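Local coordinates for protein dual function macrocyclase-peptidase POPB (Galerina marginata, PDB 5N4B) that cleaves peptide bonds after prolyl residues and macrocyclises the trimmed peptide in the biosynthesis of the amanitin toxins, at residues F418-R432 and F443-P456. The protein carries 1 engineered substitution. Residues are numbered along the deposited sequence; the frame is centred on the assembly and turned at random.
Sequences FLTLSGFNTPGTIAR and FSILRTTKVNELDP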
# COMPACT_ATOMS: atom_id res chain seq x y z
N PHE A 418 2.16 -21.62 4.10
CA PHE A 418 1.31 -20.91 5.02
C PHE A 418 0.34 -20.00 4.28
O PHE A 418 0.55 -19.57 3.14
CB PHE A 418 2.12 -20.00 5.98
CG PHE A 418 3.06 -20.75 6.83
CD1 PHE A 418 2.59 -21.45 7.94
CD2 PHE A 418 4.41 -20.80 6.52
CE1 PHE A 418 3.46 -22.19 8.70
CE2 PHE A 418 5.28 -21.54 7.34
CZ PHE A 418 4.79 -22.24 8.38
N LEU A 419 -0.76 -19.72 4.98
CA LEU A 419 -1.72 -18.69 4.59
C LEU A 419 -1.82 -17.68 5.72
O LEU A 419 -1.93 -18.06 6.90
CB LEU A 419 -3.11 -19.25 4.32
CG LEU A 419 -3.21 -20.38 3.33
CD1 LEU A 419 -4.66 -20.94 3.34
CD2 LEU A 419 -2.80 -19.95 1.98
N THR A 420 -1.79 -16.40 5.37
CA THR A 420 -2.08 -15.34 6.33
C THR A 420 -3.47 -14.79 6.00
O THR A 420 -3.75 -14.42 4.86
CB THR A 420 -1.02 -14.27 6.37
OG1 THR A 420 -0.85 -13.68 5.10
CG2 THR A 420 0.32 -14.89 6.72
N LEU A 421 -4.34 -14.79 7.00
CA LEU A 421 -5.77 -14.55 6.86
C LEU A 421 -6.15 -13.40 7.79
O LEU A 421 -5.84 -13.44 8.99
CB LEU A 421 -6.58 -15.81 7.25
CG LEU A 421 -6.14 -17.08 6.51
CD1 LEU A 421 -6.88 -18.24 7.11
CD2 LEU A 421 -6.37 -16.97 5.02
N SER A 422 -6.85 -12.41 7.27
CA SER A 422 -7.37 -11.34 8.12
C SER A 422 -8.60 -10.73 7.48
O SER A 422 -8.88 -10.96 6.31
CB SER A 422 -6.33 -10.27 8.42
OG SER A 422 -6.10 -9.44 7.29
N GLY A 423 -9.33 -9.95 8.25
CA GLY A 423 -10.52 -9.31 7.74
C GLY A 423 -11.10 -8.41 8.81
O GLY A 423 -10.47 -8.16 9.83
N PHE A 424 -12.28 -7.88 8.54
CA PHE A 424 -12.80 -6.83 9.41
C PHE A 424 -12.94 -7.27 10.85
O PHE A 424 -12.75 -6.44 11.75
CB PHE A 424 -14.14 -6.30 8.88
CG PHE A 424 -14.03 -5.61 7.54
CD1 PHE A 424 -13.31 -4.47 7.39
CD2 PHE A 424 -14.70 -6.13 6.45
CE1 PHE A 424 -13.20 -3.83 6.20
CE2 PHE A 424 -14.62 -5.50 5.24
CZ PHE A 424 -13.88 -4.36 5.09
N ASN A 425 -13.24 -8.55 11.08
CA ASN A 425 -13.31 -9.11 12.43
C ASN A 425 -12.40 -10.32 12.62
O ASN A 425 -12.62 -11.11 13.54
CB ASN A 425 -14.75 -9.40 12.81
CG ASN A 425 -15.40 -10.41 11.92
OD1 ASN A 425 -14.72 -11.21 11.26
ND2 ASN A 425 -16.73 -10.38 11.87
N THR A 426 -11.34 -10.44 11.82
CA THR A 426 -10.35 -11.51 11.95
C THR A 426 -8.99 -10.84 12.13
O THR A 426 -8.42 -10.31 11.16
CB THR A 426 -10.31 -12.46 10.75
OG1 THR A 426 -11.58 -13.10 10.63
CG2 THR A 426 -9.20 -13.50 10.92
N PRO A 427 -8.43 -10.82 13.35
CA PRO A 427 -7.21 -10.04 13.57
C PRO A 427 -5.96 -10.51 12.84
O PRO A 427 -5.11 -9.69 12.52
CB PRO A 427 -7.02 -10.14 15.09
CG PRO A 427 -8.21 -10.72 15.66
CD PRO A 427 -9.11 -11.26 14.59
N GLY A 428 -5.82 -11.81 12.62
CA GLY A 428 -4.66 -12.35 11.93
C GLY A 428 -4.45 -13.78 12.29
O GLY A 428 -3.95 -14.11 13.37
N THR A 429 -4.81 -14.66 11.39
CA THR A 429 -4.67 -16.09 11.57
C THR A 429 -3.60 -16.58 10.60
O THR A 429 -3.56 -16.18 9.42
CB THR A 429 -5.98 -16.77 11.28
OG1 THR A 429 -6.91 -16.34 12.29
CG2 THR A 429 -5.85 -18.30 11.31
N ILE A 430 -2.71 -17.45 11.08
CA ILE A 430 -1.70 -18.07 10.23
C ILE A 430 -2.04 -19.55 10.17
O ILE A 430 -2.05 -20.23 11.20
CB ILE A 430 -0.28 -17.86 10.78
CG1 ILE A 430 0.05 -16.35 10.93
CG2 ILE A 430 0.72 -18.58 9.90
CD1 ILE A 430 1.09 -16.01 11.88
N ALA A 431 -2.38 -20.03 8.97
CA ALA A 431 -2.69 -21.43 8.73
C ALA A 431 -1.52 -22.09 8.03
O ALA A 431 -0.74 -21.45 7.34
CB ALA A 431 -3.93 -21.57 7.87
N ARG A 432 -1.39 -23.40 8.27
CA ARG A 432 -0.31 -24.22 7.73
C ARG A 432 -0.90 -25.39 6.97
O ARG A 432 -1.80 -26.06 7.48
CB ARG A 432 0.60 -24.73 8.84
CG ARG A 432 1.79 -25.56 8.36
CD ARG A 432 2.83 -25.82 9.48
NE ARG A 432 2.21 -26.61 10.52
CZ ARG A 432 2.41 -27.91 10.73
NH1 ARG A 432 3.30 -28.62 10.03
NH2 ARG A 432 1.73 -28.50 11.70
N PHE A 443 -4.13 -29.63 6.91
CA PHE A 443 -4.39 -28.22 7.16
C PHE A 443 -4.60 -27.97 8.65
O PHE A 443 -5.36 -28.70 9.31
CB PHE A 443 -5.65 -27.80 6.40
CG PHE A 443 -5.93 -26.33 6.43
CD1 PHE A 443 -5.23 -25.46 5.62
CD2 PHE A 443 -6.88 -25.81 7.30
CE1 PHE A 443 -5.51 -24.07 5.64
CE2 PHE A 443 -7.14 -24.42 7.31
CZ PHE A 443 -6.44 -23.59 6.44
N SER A 444 -3.91 -26.97 9.19
CA SER A 444 -4.04 -26.64 10.61
C SER A 444 -3.87 -25.14 10.81
O SER A 444 -3.41 -24.42 9.94
CB SER A 444 -3.00 -27.37 11.45
OG SER A 444 -1.68 -26.96 11.19
N ILE A 445 -4.21 -24.69 12.01
CA ILE A 445 -4.01 -23.31 12.41
C ILE A 445 -2.74 -23.28 13.25
O ILE A 445 -2.63 -23.95 14.29
CB ILE A 445 -5.21 -22.77 13.18
CG1 ILE A 445 -6.47 -22.82 12.35
CG2 ILE A 445 -4.89 -21.35 13.58
CD1 ILE A 445 -6.39 -22.19 11.00
N LEU A 446 -1.75 -22.52 12.78
CA LEU A 446 -0.49 -22.36 13.49
C LEU A 446 -0.63 -21.36 14.63
O LEU A 446 -0.19 -21.63 15.74
CB LEU A 446 0.59 -21.88 12.53
CG LEU A 446 1.97 -21.74 13.16
CD1 LEU A 446 2.70 -23.12 13.30
CD2 LEU A 446 2.87 -20.76 12.39
N ARG A 447 -1.19 -20.19 14.36
CA ARG A 447 -1.33 -19.14 15.36
C ARG A 447 -2.55 -18.32 15.03
O ARG A 447 -2.89 -18.14 13.86
CB ARG A 447 -0.15 -18.13 15.34
CG ARG A 447 1.20 -18.74 15.43
CD ARG A 447 2.29 -17.68 15.65
NE ARG A 447 2.23 -17.15 16.99
CZ ARG A 447 3.19 -16.44 17.56
NH1 ARG A 447 4.26 -16.12 16.89
NH2 ARG A 447 3.08 -16.08 18.82
N THR A 448 -3.21 -17.82 16.08
CA THR A 448 -4.28 -16.85 15.99
C THR A 448 -3.91 -15.62 16.81
O THR A 448 -3.50 -15.77 17.96
CB THR A 448 -5.54 -17.49 16.53
OG1 THR A 448 -5.77 -18.74 15.85
CG2 THR A 448 -6.70 -16.56 16.37
N THR A 449 -4.07 -14.44 16.25
CA THR A 449 -3.77 -13.20 16.95
C THR A 449 -4.86 -12.94 17.97
O THR A 449 -6.05 -12.97 17.64
CB THR A 449 -3.68 -12.06 15.93
OG1 THR A 449 -2.68 -12.36 14.95
CG2 THR A 449 -3.24 -10.76 16.58
N LYS A 450 -4.45 -12.68 19.21
CA LYS A 450 -5.36 -12.38 20.32
C LYS A 450 -5.28 -10.90 20.62
O LYS A 450 -4.20 -10.38 20.91
CB LYS A 450 -4.96 -13.15 21.59
CG LYS A 450 -4.85 -14.65 21.44
CD LYS A 450 -6.09 -15.25 20.80
CE LYS A 450 -5.97 -16.78 20.74
NZ LYS A 450 -4.63 -17.25 20.18
N VAL A 451 -6.41 -10.22 20.56
CA VAL A 451 -6.41 -8.76 20.68
C VAL A 451 -6.63 -8.33 22.13
O VAL A 451 -6.63 -9.18 23.03
CB VAL A 451 -7.36 -8.12 19.67
CG1 VAL A 451 -6.94 -8.53 18.26
CG2 VAL A 451 -8.82 -8.47 19.98
N ASN A 452 -6.78 -7.04 22.37
CA ASN A 452 -6.87 -6.47 23.72
C ASN A 452 -8.15 -5.66 23.85
O ASN A 452 -8.42 -4.76 23.03
CB ASN A 452 -5.68 -5.58 24.02
CG ASN A 452 -5.62 -5.15 25.47
OD1 ASN A 452 -5.82 -5.97 26.36
ND2 ASN A 452 -5.38 -3.88 25.69
N GLU A 453 -8.91 -5.97 24.91
CA GLU A 453 -10.18 -5.31 25.26
C GLU A 453 -11.33 -5.67 24.32
O GLU A 453 -12.35 -6.24 24.75
CB GLU A 453 -10.02 -3.81 25.43
CG GLU A 453 -9.04 -3.41 26.60
CD GLU A 453 -9.12 -1.95 26.99
OE1 GLU A 453 -9.92 -1.21 26.41
OE2 GLU A 453 -8.35 -1.50 27.87
N LEU A 454 -11.12 -5.45 23.03
CA LEU A 454 -12.07 -5.79 22.00
C LEU A 454 -12.32 -7.29 21.98
O LEU A 454 -11.41 -8.09 22.13
CB LEU A 454 -11.45 -5.48 20.62
CG LEU A 454 -11.40 -4.07 20.14
CD1 LEU A 454 -10.60 -4.00 18.86
CD2 LEU A 454 -12.84 -3.47 19.97
N ASP A 455 -13.55 -7.66 21.65
CA ASP A 455 -13.86 -9.04 21.25
C ASP A 455 -14.30 -9.00 19.79
O ASP A 455 -15.37 -8.46 19.47
CB ASP A 455 -14.95 -9.65 22.13
CG ASP A 455 -15.23 -11.14 21.81
OD1 ASP A 455 -14.80 -11.65 20.75
OD2 ASP A 455 -15.93 -11.81 22.63
N PRO A 456 -13.51 -9.54 18.89
CA PRO A 456 -13.89 -9.48 17.49
C PRO A 456 -15.24 -10.08 17.17
O PRO A 456 -15.87 -9.68 16.20
CB PRO A 456 -12.76 -10.24 16.80
CG PRO A 456 -11.61 -10.12 17.70
CD PRO A 456 -12.18 -10.15 19.08
O HOH W 1 -0.63 -28.28 9.08
O HOH W 2 0.28 -25.47 12.39
O HOH W 3 -0.65 -28.63 13.81
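Ile430 O takes two backbone donors, Leu446 N at 2.8 Å and Arg447 N at 3.3 Å, both in its carbonyl plane, while Ile430 N returns a nearly straight bond (177°) to Arg447 O. Two residues facing one define a classic beta bulge, and the antiparallel register slips by one before Ala431 pairs with Ile445. Leu446, at the bulge, lays its CD2 alongside Ile430 CG2 at 3.9 Å; with CG trans to the backbone N (chi1 -177°), the same methyl also meets the Phe418 ring. On the opposite face of the sheet from Ile430, Ala431 CB packs 3.5 Å from Phe443 CZ, and Leu419 CD1 lies at the edge of that ring, in its plane. Gly428 O is likewise gripped twice, by Thr449 N and by Thr449 OG1, the hydroxyl sitting 2.7 Å away on an in-plane lone pair. These bonds join the third strand, 426-434, to the outermost fourth, 443-448, of a four-stranded antiparallel blade of the beta-propeller.

Past strand 443-448 the chain runs on beside Pro427, whose CB meets Val451 CG1 at 3.6 Å and whose side chain crosses that of Pro456 at about a right angle. At the other end, Arg432 and Ser444 pair through both backbone bonds, and water links their side chains: one accepts from Arg432 NE at the guanidinium edge and bonds Ser444 OG at 2.7 Å, while another joins Ser444 OG to the backbone by donating to Arg432 O. Farther out, Arg447 forms a salt bridge with Asp125 and a cation-pi contact with Phe85, a residue of strand 84-90 that Ile430 and Thr449 also touch, while Ile430 packs on an apolar side chain of the bound peptide.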